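Local atomic coordinates of distal tail protein (Bacillus phage spp1, PDB entry 2X8K), a protein that forms a hexameric, 40 Å wide channel at the distal tip of the phage tail and stays bound to the tail after DNA ejection. Residues C[187-192]-C[222-227]; C[144-149]-C[240-245]; C[8-13]-C[97-102]; C[15-20]-C[84-89]. All blocks are in the same frame, centred on the assembly; numbering follows the deposited sequence.

Interaction 1 (C[187-192]-C[222-227]); sequences FLKVVY and IQSDWI. Unlike the reference sequence in segment 187-192: V191 (reference Lys).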
loop_
_atom_site.group_PDB
_atom_site.type_symbol
_atom_site.label_atom_id
_atom_site.label_comp_id
_atom_site.label_asym_id
_atom_site.label_seq_id
_atom_site.Cartn_x
_atom_site.Cartn_y
_atom_site.Cartn_z
ATOM N N PHE C 187 1.137 -24.569 60.180
ATOM C CA PHE C 187 0.318 -25.644 60.753
ATOM C C PHE C 187 -1.157 -25.232 60.800
ATOM O O PHE C 187 -1.450 -24.040 60.662
ATOM C CB PHE C 187 0.834 -26.056 62.148
ATOM C CG PHE C 187 0.787 -24.957 63.183
ATOM C CD1 PHE C 187 1.829 -24.045 63.302
ATOM C CD2 PHE C 187 -0.298 -24.837 64.045
ATOM C CE1 PHE C 187 1.782 -23.025 64.253
ATOM C CE2 PHE C 187 -0.346 -23.820 64.998
ATOM C CZ PHE C 187 0.697 -22.924 65.099
ATOM N N LEU C 188 -2.075 -26.211 60.999
ATOM C CA LEU C 188 -3.524 -25.974 61.079
ATOM C C LEU C 188 -4.169 -26.803 62.213
ATOM O O LEU C 188 -4.576 -27.939 61.956
ATOM C CB LEU C 188 -4.212 -26.316 59.734
ATOM C CG LEU C 188 -4.024 -25.386 58.518
ATOM C CD1 LEU C 188 -3.849 -26.202 57.247
ATOM C CD2 LEU C 188 -5.223 -24.472 58.335
ATOM N N LYS C 189 -4.354 -26.221 63.396
ATOM C CA LYS C 189 -5.000 -26.933 64.507
ATOM C C LYS C 189 -6.481 -26.570 64.742
ATOM O O LYS C 189 -6.967 -25.550 64.257
ATOM C CB LYS C 189 -4.204 -26.730 65.800
ATOM C CG LYS C 189 -3.255 -25.543 65.766
ATOM C CD LYS C 189 -2.096 -25.737 66.729
ATOM C CE LYS C 189 -2.418 -25.171 68.103
ATOM N NZ LYS C 189 -1.450 -25.631 69.135
ATOM N N VAL C 190 -7.174 -27.424 65.498
ATOM C CA VAL C 190 -8.592 -27.226 65.888
ATOM C C VAL C 190 -8.869 -27.848 67.284
ATOM O O VAL C 190 -8.586 -29.025 67.455
ATOM C CB VAL C 190 -9.514 -27.889 64.815
ATOM C CG1 VAL C 190 -10.987 -27.867 65.238
ATOM C CG2 VAL C 190 -9.315 -27.290 63.413
ATOM N N VAL C 191 -9.484 -27.104 68.238
ATOM C CA VAL C 191 -9.792 -27.595 69.610
ATOM C C VAL C 191 -11.019 -28.542 69.759
ATOM O O VAL C 191 -11.214 -29.147 70.826
ATOM C CB VAL C 191 -9.788 -26.490 70.713
ATOM C CG1 VAL C 191 -8.448 -26.429 71.438
ATOM C CG2 VAL C 191 -10.207 -25.116 70.176
ATOM N N TYR C 192 -11.837 -28.664 68.692
ATOM C CA TYR C 192 -13.077 -29.452 68.687
ATOM C C TYR C 192 -12.812 -30.930 68.421
ATOM O O TYR C 192 -12.262 -31.276 67.356
ATOM C CB TYR C 192 -14.089 -28.853 67.671
ATOM C CG TYR C 192 -15.542 -29.238 67.886
ATOM C CD1 TYR C 192 -16.011 -29.600 69.147
ATOM C CD2 TYR C 192 -16.461 -29.171 66.844
ATOM C CE1 TYR C 192 -17.347 -29.931 69.354
ATOM C CE2 TYR C 192 -17.802 -29.498 67.038
ATOM C CZ TYR C 192 -18.241 -29.874 68.298
ATOM O OH TYR C 192 -19.565 -30.193 68.507
ATOM N N ILE C 222 -4.893 -19.056 66.461
ATOM C CA ILE C 222 -3.724 -18.218 66.755
ATOM C C ILE C 222 -3.561 -18.104 65.228
ATOM O O ILE C 222 -4.336 -18.735 64.505
ATOM C CB ILE C 222 -2.458 -18.805 67.479
ATOM C CG1 ILE C 222 -2.679 -18.868 69.003
ATOM C CG2 ILE C 222 -1.152 -18.056 67.164
ATOM C CD1 ILE C 222 -3.143 -20.201 69.541
ATOM N N GLN C 223 -2.603 -17.298 64.720
ATOM C CA GLN C 223 -2.391 -17.216 63.273
ATOM C C GLN C 223 -1.740 -18.530 62.778
ATOM O O GLN C 223 -0.561 -18.575 62.423
ATOM C CB GLN C 223 -1.632 -15.938 62.859
ATOM C CG GLN C 223 -1.700 -15.625 61.351
ATOM C CD GLN C 223 -3.101 -15.634 60.768
ATOM O OE1 GLN C 223 -3.500 -16.565 60.060
ATOM N NE2 GLN C 223 -3.882 -14.606 61.060
ATOM N N SER C 224 -2.561 -19.612 62.820
ATOM C CA SER C 224 -2.316 -21.008 62.442
ATOM C C SER C 224 -2.818 -20.881 60.961
ATOM O O SER C 224 -3.964 -21.211 60.642
ATOM C CB SER C 224 -3.215 -21.911 63.294
ATOM O OG SER C 224 -2.958 -23.297 63.150
ATOM N N ASP C 225 -1.908 -20.397 60.083
ATOM C CA ASP C 225 -1.996 -20.061 58.649
ATOM C C ASP C 225 -2.421 -21.168 57.638
ATOM O O ASP C 225 -2.209 -22.359 57.872
ATOM C CB ASP C 225 -0.698 -19.355 58.188
ATOM C CG ASP C 225 -0.445 -18.009 58.851
ATOM O OD1 ASP C 225 -1.081 -17.019 58.442
ATOM O OD2 ASP C 225 0.422 -17.942 59.747
ATOM N N TRP C 226 -3.096 -20.759 56.568
ATOM C CA TRP C 226 -3.382 -21.673 55.486
ATOM C C TRP C 226 -2.099 -21.691 54.727
ATOM O O TRP C 226 -1.385 -20.696 54.674
ATOM C CB TRP C 226 -4.485 -21.175 54.569
ATOM C CG TRP C 226 -5.615 -20.548 55.260
ATOM C CD1 TRP C 226 -5.624 -19.345 55.879
ATOM C CD2 TRP C 226 -6.930 -21.083 55.396
ATOM N NE1 TRP C 226 -6.864 -19.094 56.403
ATOM C CE2 TRP C 226 -7.685 -20.150 56.119
ATOM C CE3 TRP C 226 -7.542 -22.266 54.981
ATOM C CZ2 TRP C 226 -9.013 -20.357 56.433
ATOM C CZ3 TRP C 226 -8.860 -22.471 55.295
ATOM C CH2 TRP C 226 -9.583 -21.523 56.014
ATOM N N ILE C 227 -1.788 -22.826 54.144
ATOM C CA ILE C 227 -0.535 -22.958 53.454
ATOM C C ILE C 227 -0.848 -23.363 52.040
ATOM O O ILE C 227 -2.003 -23.583 51.691
ATOM C CB ILE C 227 0.298 -24.035 54.104
ATOM C CG1 ILE C 227 -0.453 -25.357 54.014
ATOM C CG2 ILE C 227 0.576 -23.679 55.555
ATOM C CD1 ILE C 227 0.383 -26.518 54.438
#
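At the edge of a beta-sheet, S224 bonds to the backbone of F187 and K189: strand 183-190 is the outermost strand, within this chain, of a four-stranded antiparallel sheet, and the irregular loop 222-227 lies along its edge. F187 and K189 direct their C=O and N-H to the same side, and where a neighbouring strand would offer backbone groups, one serine hydroxyl serves both. S224 OG donates to F187 O (3.0 Å) and accepts from K189 N (3.2 Å), the latter bond fairly straight at 160°. A small side chain that can both give and take a hydrogen bond suits this double task. The torsion matters here, for S224 holds OG opposite its own backbone N (chi1 -172°), turning the hydroxyl into the strand. The donor stands above the F187 carbonyl plane rather than on a lone pair.

Carbon groups of the strand lie beside this polar pair. The F187 ring lies under the serine, with S224 CA 4.3 Å above one face and displaced toward the rim, while K189 CG sits in the ring plane at its edge. Between them in the chain, L188 brings CG to 3.6 Å from D225 O. The loop turns into position through an inverse gamma turn centred on Q223, closed by S224 N donating to I222 O.

Beyond the loop, F187 leans on E175 and Q177 of the adjacent strand 174-180, and I227 touches L178 there, while L188 and W226 both pack on V201 of strand 198-202, which belongs to the five-stranded sheet.

Interaction 2 (C[144-149]-C[240-245]); sequences VTTAST and TQPSTI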
loop_
_atom_site.group_PDB
_atom_site.type_symbol
_atom_site.label_atom_id
_atom_site.label_comp_id
_atom_site.label_asym_id
_atom_site.label_seq_id
_atom_site.Cartn_x
_atom_site.Cartn_y
_atom_site.Cartn_z
ATOM N N VAL C 144 -2.548 -38.609 54.037
ATOM C CA VAL C 144 -1.552 -38.013 54.927
ATOM C C VAL C 144 -1.583 -38.765 56.261
ATOM O O VAL C 144 -2.628 -38.847 56.917
ATOM C CB VAL C 144 -1.636 -36.479 55.098
ATOM C CG1 VAL C 144 -0.444 -35.951 55.889
ATOM C CG2 VAL C 144 -1.703 -35.793 53.746
ATOM N N THR C 145 -0.438 -39.351 56.631
ATOM C CA THR C 145 -0.288 -40.151 57.834
ATOM C C THR C 145 0.133 -39.306 59.024
ATOM O O THR C 145 0.397 -38.105 58.889
ATOM C CB THR C 145 0.688 -41.306 57.567
ATOM O OG1 THR C 145 1.984 -40.768 57.299
ATOM C CG2 THR C 145 0.234 -42.205 56.413
ATOM N N THR C 146 0.229 -39.961 60.190
ATOM C CA THR C 146 0.629 -39.355 61.458
ATOM C C THR C 146 2.138 -39.054 61.522
ATOM O O THR C 146 2.636 -38.637 62.578
ATOM C CB THR C 146 0.128 -40.206 62.617
ATOM O OG1 THR C 146 0.537 -41.552 62.378
ATOM C CG2 THR C 146 -1.388 -40.125 62.775
ATOM N N ALA C 147 2.844 -39.256 60.381
ATOM C CA ALA C 147 4.272 -39.029 60.156
ATOM C C ALA C 147 4.425 -38.037 58.991
ATOM O O ALA C 147 3.444 -37.781 58.265
ATOM C CB ALA C 147 4.945 -40.345 59.801
ATOM N N SER C 148 5.642 -37.462 58.818
ATOM C CA SER C 148 5.944 -36.530 57.720
ATOM C C SER C 148 5.712 -37.276 56.400
ATOM O O SER C 148 6.301 -38.344 56.139
ATOM C CB SER C 148 7.365 -35.987 57.832
ATOM O OG SER C 148 7.852 -35.392 56.640
ATOM N N THR C 149 4.734 -36.753 55.635
ATOM C CA THR C 149 4.276 -37.325 54.373
ATOM C C THR C 149 4.614 -36.393 53.247
ATOM O O THR C 149 4.220 -35.227 53.311
ATOM C CB THR C 149 2.762 -37.619 54.451
ATOM O OG1 THR C 149 2.497 -38.406 55.623
ATOM C CG2 THR C 149 2.231 -38.333 53.223
ATOM N N THR C 240 -2.535 -35.339 62.989
ATOM C CA THR C 240 -2.741 -36.009 64.259
ATOM C C THR C 240 -3.509 -37.334 64.074
ATOM O O THR C 240 -3.268 -38.289 64.821
ATOM C CB THR C 240 -3.362 -35.068 65.269
ATOM O OG1 THR C 240 -4.505 -34.467 64.677
ATOM C CG2 THR C 240 -2.387 -34.016 65.751
ATOM N N GLN C 241 -4.416 -37.390 63.084
ATOM C CA GLN C 241 -5.240 -38.565 62.785
ATOM C C GLN C 241 -5.120 -38.833 61.292
ATOM O O GLN C 241 -5.120 -37.852 60.549
ATOM C CB GLN C 241 -6.711 -38.282 63.173
ATOM C CG GLN C 241 -7.599 -39.516 63.341
ATOM C CD GLN C 241 -7.539 -40.086 64.742
ATOM O OE1 GLN C 241 -8.267 -39.665 65.652
ATOM N NE2 GLN C 241 -6.682 -41.079 64.942
ATOM N N PRO C 242 -4.986 -40.108 60.820
ATOM C CA PRO C 242 -4.853 -40.371 59.369
ATOM C C PRO C 242 -5.844 -39.517 58.565
ATOM O O PRO C 242 -7.067 -39.655 58.682
ATOM C CB PRO C 242 -5.021 -41.893 59.274
ATOM C CG PRO C 242 -4.517 -42.383 60.537
ATOM C CD PRO C 242 -4.966 -41.377 61.568
ATOM N N SER C 243 -5.281 -38.588 57.777
ATOM C CA SER C 243 -6.033 -37.622 56.982
ATOM C C SER C 243 -5.925 -37.944 55.514
ATOM O O SER C 243 -5.314 -38.938 55.108
ATOM C CB SER C 243 -5.596 -36.177 57.226
ATOM O OG SER C 243 -5.681 -35.821 58.596
ATOM N N THR C 244 -6.560 -37.094 54.722
ATOM C CA THR C 244 -6.565 -37.132 53.276
ATOM C C THR C 244 -6.455 -35.700 52.807
ATOM O O THR C 244 -7.123 -34.815 53.357
ATOM C CB THR C 244 -7.745 -37.993 52.731
ATOM O OG1 THR C 244 -7.212 -39.037 51.917
ATOM C CG2 THR C 244 -8.774 -37.210 51.915
ATOM N N ILE C 245 -5.536 -35.454 51.879
ATOM C CA ILE C 245 -5.384 -34.144 51.263
ATOM C C ILE C 245 -5.798 -34.268 49.802
ATOM O O ILE C 245 -5.422 -35.229 49.107
ATOM C CB ILE C 245 -4.010 -33.461 51.483
ATOM C CG1 ILE C 245 -4.050 -31.996 51.045
ATOM C CG2 ILE C 245 -2.855 -34.223 50.796
ATOM C CD1 ILE C 245 -3.454 -31.096 51.991
#
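V144, T146 and S243 carry most of this contact, where two crossings between sheets run past each other. V144 and S243 form an antiparallel hydrogen-bonded pair: V144 N donates to S243 O at 3.0 Å, and S243 N returns a bond to V144 O at 2.8 Å. V144 contributes its branched side chain as well. Its CG2 branch, opposite the carbonyl carbon, meets I245 CG2 at 3.5 Å as the two side chains cross obliquely; compact beta-branched residues suit such an extended, buried place. S243, small enough for the same buried face, places its hydroxyl beside its own backbone N, and OG is held by Y174 OH.

T146 lies where the chain bends away. Its methyl CG2 rests 3.3 Å from T240 O and 4.0 Å from P242 CD, so the apolar branch of the threonine faces the proline ring. Just before it, the bend is tied from within, as T145 N donates to T149 OG1 (3.2 Å) and T149 OG1 to A147 O.

One segment leads from strand 133-144 to strand 149-152, the other from strand 234-239 into strand 243-251, so both pass between the five-stranded and four-stranded sheets. V144 packs on M176 and L237 of the smaller sheet, and I245 touches L237 there and I163 of the larger, consistent with a beta-sandwich interior.

Interaction 3 (C[8-13]-C[97-102]); sequences KVFTMM and FSDEPS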
loop_
_atom_site.group_PDB
_atom_site.type_symbol
_atom_site.label_atom_id
_atom_site.label_comp_id
_atom_site.label_asym_id
_atom_site.label_seq_id
_atom_site.Cartn_x
_atom_site.Cartn_y
_atom_site.Cartn_z
ATOM N N LYS C 8 -15.333 -35.456 14.004
ATOM C CA LYS C 8 -15.204 -34.989 15.384
ATOM C C LYS C 8 -14.536 -33.594 15.452
ATOM O O LYS C 8 -13.326 -33.502 15.710
ATOM C CB LYS C 8 -14.415 -36.012 16.207
ATOM N N VAL C 9 -15.312 -32.530 15.269
ATOM C CA VAL C 9 -14.766 -31.167 15.249
ATOM C C VAL C 9 -14.302 -30.624 16.610
ATOM O O VAL C 9 -14.509 -31.250 17.650
ATOM C CB VAL C 9 -15.773 -30.171 14.637
ATOM C CG1 VAL C 9 -15.766 -30.273 13.119
ATOM C CG2 VAL C 9 -17.168 -30.422 15.189
ATOM N N PHE C 10 -13.672 -29.448 16.577
ATOM C CA PHE C 10 -13.186 -28.763 17.756
ATOM C C PHE C 10 -14.381 -28.256 18.549
ATOM O O PHE C 10 -15.131 -27.424 18.047
ATOM C CB PHE C 10 -12.275 -27.602 17.334
ATOM C CG PHE C 10 -11.806 -26.738 18.465
ATOM C CD1 PHE C 10 -10.672 -27.067 19.180
ATOM C CD2 PHE C 10 -12.482 -25.578 18.803
ATOM C CE1 PHE C 10 -10.235 -26.270 20.236
ATOM C CE2 PHE C 10 -12.037 -24.769 19.850
ATOM C CZ PHE C 10 -10.917 -25.125 20.564
ATOM N N THR C 11 -14.563 -28.737 19.776
ATOM C CA THR C 11 -15.671 -28.241 20.584
ATOM C C THR C 11 -15.247 -27.296 21.703
ATOM O O THR C 11 -14.199 -27.496 22.345
ATOM C CB THR C 11 -16.616 -29.359 21.041
ATOM O OG1 THR C 11 -15.878 -30.320 21.778
ATOM C CG2 THR C 11 -17.322 -30.039 19.877
ATOM N N MET C 12 -16.078 -26.252 21.902
ATOM C CA MET C 12 -15.957 -25.255 22.962
ATOM C C MET C 12 -17.199 -25.306 23.818
ATOM O O MET C 12 -18.302 -25.133 23.293
ATOM C CB MET C 12 -15.773 -23.836 22.436
ATOM C CG MET C 12 -15.547 -22.874 23.566
ATOM S SD MET C 12 -15.794 -21.146 23.173
ATOM C CE MET C 12 -15.193 -20.410 24.634
ATOM N N MET C 13 -17.027 -25.555 25.132
ATOM C CA MET C 13 -18.129 -25.639 26.107
ATOM C C MET C 13 -18.127 -24.405 26.983
ATOM O O MET C 13 -17.071 -24.009 27.497
ATOM C CB MET C 13 -18.045 -26.877 27.003
ATOM C CG MET C 13 -18.179 -28.187 26.269
ATOM S SD MET C 13 -19.830 -28.578 25.663
ATOM C CE MET C 13 -20.544 -29.238 27.083
ATOM N N PHE C 97 -12.105 -26.423 26.052
ATOM C CA PHE C 97 -11.787 -26.616 24.640
ATOM C C PHE C 97 -11.359 -28.062 24.452
ATOM O O PHE C 97 -10.629 -28.599 25.306
ATOM C CB PHE C 97 -10.667 -25.670 24.196
ATOM C CG PHE C 97 -10.965 -24.226 24.462
ATOM C CD1 PHE C 97 -10.387 -23.571 25.541
ATOM C CD2 PHE C 97 -11.812 -23.510 23.621
ATOM C CE1 PHE C 97 -10.668 -22.233 25.800
ATOM C CE2 PHE C 97 -12.059 -22.154 23.846
ATOM C CZ PHE C 97 -11.487 -21.524 24.944
ATOM N N SER C 98 -11.848 -28.698 23.354
ATOM C CA SER C 98 -11.563 -30.091 23.034
ATOM C C SER C 98 -10.080 -30.365 22.831
ATOM O O SER C 98 -9.628 -31.464 23.164
ATOM C CB SER C 98 -12.377 -30.551 21.834
ATOM O OG SER C 98 -11.959 -29.923 20.636
ATOM N N ASP C 99 -9.303 -29.360 22.320
ATOM C CA ASP C 99 -7.857 -29.529 22.124
ATOM C C ASP C 99 -7.092 -29.585 23.436
ATOM O O ASP C 99 -5.960 -30.061 23.473
ATOM C CB ASP C 99 -7.255 -28.514 21.152
ATOM C CG ASP C 99 -7.286 -27.069 21.575
ATOM O OD1 ASP C 99 -7.876 -26.769 22.660
ATOM O OD2 ASP C 99 -6.774 -26.209 20.794
ATOM N N GLU C 100 -7.708 -29.135 24.519
ATOM C CA GLU C 100 -7.048 -29.237 25.795
ATOM C C GLU C 100 -7.884 -29.892 26.875
ATOM O O GLU C 100 -8.503 -29.214 27.705
ATOM C CB GLU C 100 -6.263 -27.984 26.199
ATOM C CG GLU C 100 -7.089 -26.780 26.549
ATOM C CD GLU C 100 -6.228 -25.593 26.891
ATOM O OE1 GLU C 100 -5.195 -25.789 27.569
ATOM O OE2 GLU C 100 -6.583 -24.467 26.477
ATOM N N PRO C 101 -7.927 -31.252 26.825
ATOM C CA PRO C 101 -8.679 -32.012 27.825
ATOM C C PRO C 101 -8.036 -31.903 29.211
ATOM O O PRO C 101 -6.853 -31.531 29.331
ATOM C CB PRO C 101 -8.600 -33.433 27.280
ATOM C CG PRO C 101 -7.319 -33.485 26.562
ATOM C CD PRO C 101 -7.242 -32.170 25.887
ATOM N N SER C 102 -8.829 -32.225 30.252
ATOM C CA SER C 102 -8.474 -32.151 31.656
ATOM C C SER C 102 -8.164 -30.703 32.070
ATOM O O SER C 102 -7.320 -30.487 32.932
ATOM C CB SER C 102 -7.305 -33.086 31.983
ATOM O OG SER C 102 -7.434 -34.390 31.442
#
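F10 swings CG opposite its backbone N (chi1 175°) and thereby carries its ring across to F97 and D99, while S98 tucks OG between its own N and carbonyl carbon (chi1 69°), facing T11. The setting is the end of an antiparallel strand pair in the seven-stranded sheet of the RIFT-related domain: M12 and F97 are a non-hydrogen-bonded pair, and a type I turn from F97 to E100 follows. T11 is gripped twice by S98, its N donating to S98 OG (3.0 Å) and its O accepting from S98 N (2.8 Å). A serine suits this place because its short hydroxyl takes over as acceptor where the strand is ending.

The F10 ring meets D99 with its edge, CE1 lying 3.3 Å from D99 CG and the ring and carboxylate planes 83° apart. That carboxylate is engaged in a salt bridge to R31, which also makes a cation-pi contact with F97; D99 O accepts from T74 of a neighbouring subunit. F10 CZ approaches F97 CD2 at 3.6 Å. M12, long and flexible, runs alongside F97, its CG 3.6 Å from F97 CE2 and its SD in an oblique Met-aromatic contact, 5.1 Å from the ring centroid.

Interaction 4 (C[15-20]-C[84-89]); sequences DGQDLT and NFLLHR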
loop_
_atom_site.group_PDB
_atom_site.type_symbol
_atom_site.label_atom_id
_atom_site.label_comp_id
_atom_site.label_asym_id
_atom_site.label_seq_id
_atom_site.Cartn_x
_atom_site.Cartn_y
_atom_site.Cartn_z
ATOM N N ASP C 15 -20.429 -23.027 30.157
ATOM C CA ASP C 15 -21.480 -23.331 31.145
ATOM C C ASP C 15 -22.192 -24.652 30.785
ATOM O O ASP C 15 -23.408 -24.748 30.838
ATOM C CB ASP C 15 -22.480 -22.153 31.294
ATOM C CG ASP C 15 -23.283 -22.144 32.594
ATOM O OD1 ASP C 15 -24.312 -21.420 32.656
ATOM O OD2 ASP C 15 -22.865 -22.837 33.571
ATOM N N GLY C 16 -21.422 -25.628 30.333
ATOM C CA GLY C 16 -21.977 -26.896 29.892
ATOM C C GLY C 16 -22.768 -26.849 28.596
ATOM O O GLY C 16 -23.433 -27.832 28.283
ATOM N N GLN C 17 -22.713 -25.741 27.826
ATOM C CA GLN C 17 -23.416 -25.631 26.544
ATOM C C GLN C 17 -22.382 -25.734 25.440
ATOM O O GLN C 17 -21.310 -25.131 25.555
ATOM C CB GLN C 17 -24.189 -24.308 26.440
ATOM C CG GLN C 17 -25.135 -24.034 27.623
ATOM C CD GLN C 17 -25.410 -22.563 27.902
ATOM O OE1 GLN C 17 -26.563 -22.146 28.067
ATOM N NE2 GLN C 17 -24.361 -21.739 28.010
ATOM N N ASP C 18 -22.654 -26.534 24.406
ATOM C CA ASP C 18 -21.722 -26.700 23.294
ATOM C C ASP C 18 -21.966 -25.560 22.362
ATOM O O ASP C 18 -22.938 -25.581 21.624
ATOM C CB ASP C 18 -21.899 -28.075 22.614
ATOM C CG ASP C 18 -20.944 -28.445 21.478
ATOM O OD1 ASP C 18 -20.711 -29.660 21.269
ATOM O OD2 ASP C 18 -20.527 -27.535 20.724
ATOM N N LEU C 19 -21.116 -24.517 22.445
ATOM C CA LEU C 19 -21.242 -23.310 21.623
ATOM C C LEU C 19 -20.930 -23.582 20.162
ATOM O O LEU C 19 -21.473 -22.916 19.284
ATOM C CB LEU C 19 -20.319 -22.203 22.124
ATOM C CG LEU C 19 -20.508 -21.641 23.504
ATOM C CD1 LEU C 19 -19.561 -20.459 23.698
ATOM C CD2 LEU C 19 -21.934 -21.199 23.736
ATOM N N THR C 20 -20.055 -24.562 19.909
ATOM C CA THR C 20 -19.671 -24.943 18.561
ATOM C C THR C 20 -20.791 -25.632 17.740
ATOM O O THR C 20 -20.554 -26.059 16.601
ATOM C CB THR C 20 -18.345 -25.660 18.554
ATOM O OG1 THR C 20 -18.381 -26.668 19.546
ATOM C CG2 THR C 20 -17.192 -24.722 18.784
ATOM N N ASN C 84 -26.717 -15.112 21.816
ATOM C CA ASN C 84 -26.641 -14.079 22.843
ATOM C C ASN C 84 -27.181 -14.621 24.157
ATOM O O ASN C 84 -26.553 -14.393 25.198
ATOM C CB ASN C 84 -27.392 -12.835 22.419
ATOM C CG ASN C 84 -26.582 -11.994 21.477
ATOM O OD1 ASN C 84 -25.424 -11.679 21.730
ATOM N ND2 ASN C 84 -27.170 -11.577 20.384
ATOM N N PHE C 85 -28.306 -15.407 24.092
ATOM C CA PHE C 85 -28.943 -16.043 25.240
ATOM C C PHE C 85 -27.985 -16.988 25.955
ATOM O O PHE C 85 -27.898 -16.949 27.183
ATOM C CB PHE C 85 -30.221 -16.774 24.810
ATOM C CG PHE C 85 -30.810 -17.715 25.844
ATOM C CD1 PHE C 85 -31.435 -17.222 26.987
ATOM C CD2 PHE C 85 -30.744 -19.096 25.673
ATOM C CE1 PHE C 85 -31.974 -18.093 27.934
ATOM C CE2 PHE C 85 -31.300 -19.963 26.614
ATOM C CZ PHE C 85 -31.907 -19.457 27.739
ATOM N N LEU C 86 -27.247 -17.803 25.194
ATOM C CA LEU C 86 -26.276 -18.748 25.741
ATOM C C LEU C 86 -25.057 -18.064 26.326
ATOM O O LEU C 86 -24.490 -18.584 27.272
ATOM C CB LEU C 86 -25.820 -19.739 24.657
ATOM C CG LEU C 86 -26.915 -20.550 23.979
ATOM C CD1 LEU C 86 -26.367 -21.356 22.833
ATOM C CD2 LEU C 86 -27.616 -21.433 24.957
ATOM N N LEU C 87 -24.643 -16.923 25.757
ATOM C CA LEU C 87 -23.445 -16.206 26.166
ATOM C C LEU C 87 -23.573 -15.274 27.356
ATOM O O LEU C 87 -22.657 -15.249 28.160
ATOM C CB LEU C 87 -22.790 -15.466 24.981
ATOM C CG LEU C 87 -22.217 -16.317 23.861
ATOM C CD1 LEU C 87 -22.053 -15.485 22.603
ATOM C CD2 LEU C 87 -20.925 -16.987 24.275
ATOM N N HIS C 88 -24.627 -14.455 27.444
ATOM C CA HIS C 88 -24.752 -13.483 28.531
ATOM C C HIS C 88 -24.938 -14.157 29.867
ATOM O O HIS C 88 -25.923 -14.878 30.106
ATOM C CB HIS C 88 -25.811 -12.379 28.233
ATOM C CG HIS C 88 -25.947 -11.290 29.281
ATOM N ND1 HIS C 88 -27.191 -10.810 29.664
ATOM C CD2 HIS C 88 -24.996 -10.607 29.971
ATOM C CE1 HIS C 88 -26.956 -9.860 30.561
ATOM N NE2 HIS C 88 -25.653 -9.705 30.784
ATOM N N ARG C 89 -23.933 -13.968 30.717
ATOM C CA ARG C 89 -23.844 -14.540 32.062
ATOM C C ARG C 89 -23.447 -13.451 33.058
ATOM O O ARG C 89 -22.602 -12.605 32.738
ATOM C CB ARG C 89 -22.785 -15.635 32.033
ATOM C CG ARG C 89 -23.198 -16.852 32.774
ATOM C CD ARG C 89 -23.615 -18.011 31.888
ATOM N NE ARG C 89 -24.774 -17.719 31.053
ATOM C CZ ARG C 89 -25.523 -18.651 30.472
ATOM N NH1 ARG C 89 -25.265 -19.934 30.667
ATOM N NH2 ARG C 89 -26.534 -18.305 29.689
#
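D15 and R89 meet with carboxylate and guanidinium planes almost perpendicular, 85° apart, yet the acid still comes at the guanidinium edge. R89 NH1 donates to D15 OD1 at 2.7 Å, using the oxygen's anti lone pair, in a salt bridge whose N-H...O angle is a rather bent 134°. The arginine reaches back because its chain bends at chi2 and chi3, and NE, donating to H88 O within the guanidinium plane, helps to fix the group's rotation. L86 O lies 3.2 Å above one face of the same guanidinium, displaced toward its rim.

Q17 and R89 reach toward each other from opposite directions, amide and guanidinium planes 42° apart, and the glutamine chain is extended beyond CG. Its NE2 donates to L86 O (3.2 Å) and also to Y14 O, so one amide nitrogen links two backbone carbonyls; OE1 rests 3.4 Å from L86 CD2. These bonds belong to the C-terminal end of helix 73-87, which packs against strand 17-18, an outermost strand of the seven-stranded sheet within this chain. In a helix's last turn the carbonyls run out of helical N-H partners, and a long amide side chain is well suited to supply one.

Beneath this polar layer, L19 meets L87 methyl to methyl, CD1 to CD2 at 3.8 Å, and L19 CD2 lies 4.3 Å from L86 CB, buried leucines from the helix end and from the short 3-10 segment after strand 17-18 suiting this apolar place. A neighbouring subunit packs here too, its V33 against L87 and its backbone N at Y34 donating to N84 OD1.

Interactions 3 and 4 belong to the RIFT-related part of the chain, interactions 1 and 2 to the C-terminal part. Along the chain, interaction 4 is nested inside the loop closed by interaction 3, and interaction 1 inside that of interaction 2, the second pair following the first. Centres lie about 15 Å apart within each pair but 38 to 43 Å between pairs. Interactions 3 and 4 touch through neighbouring strands 12-14 and 17-18, M12 O lying 3.0 Å from L19 N in a probable hydrogen bond; interactions 1 and 2 stay about 6 Å apart at their nearest atoms. Other subunits reach interactions 3 and 4 but not 1 and 2, so the former also adjoin subunit interfaces of the assembly.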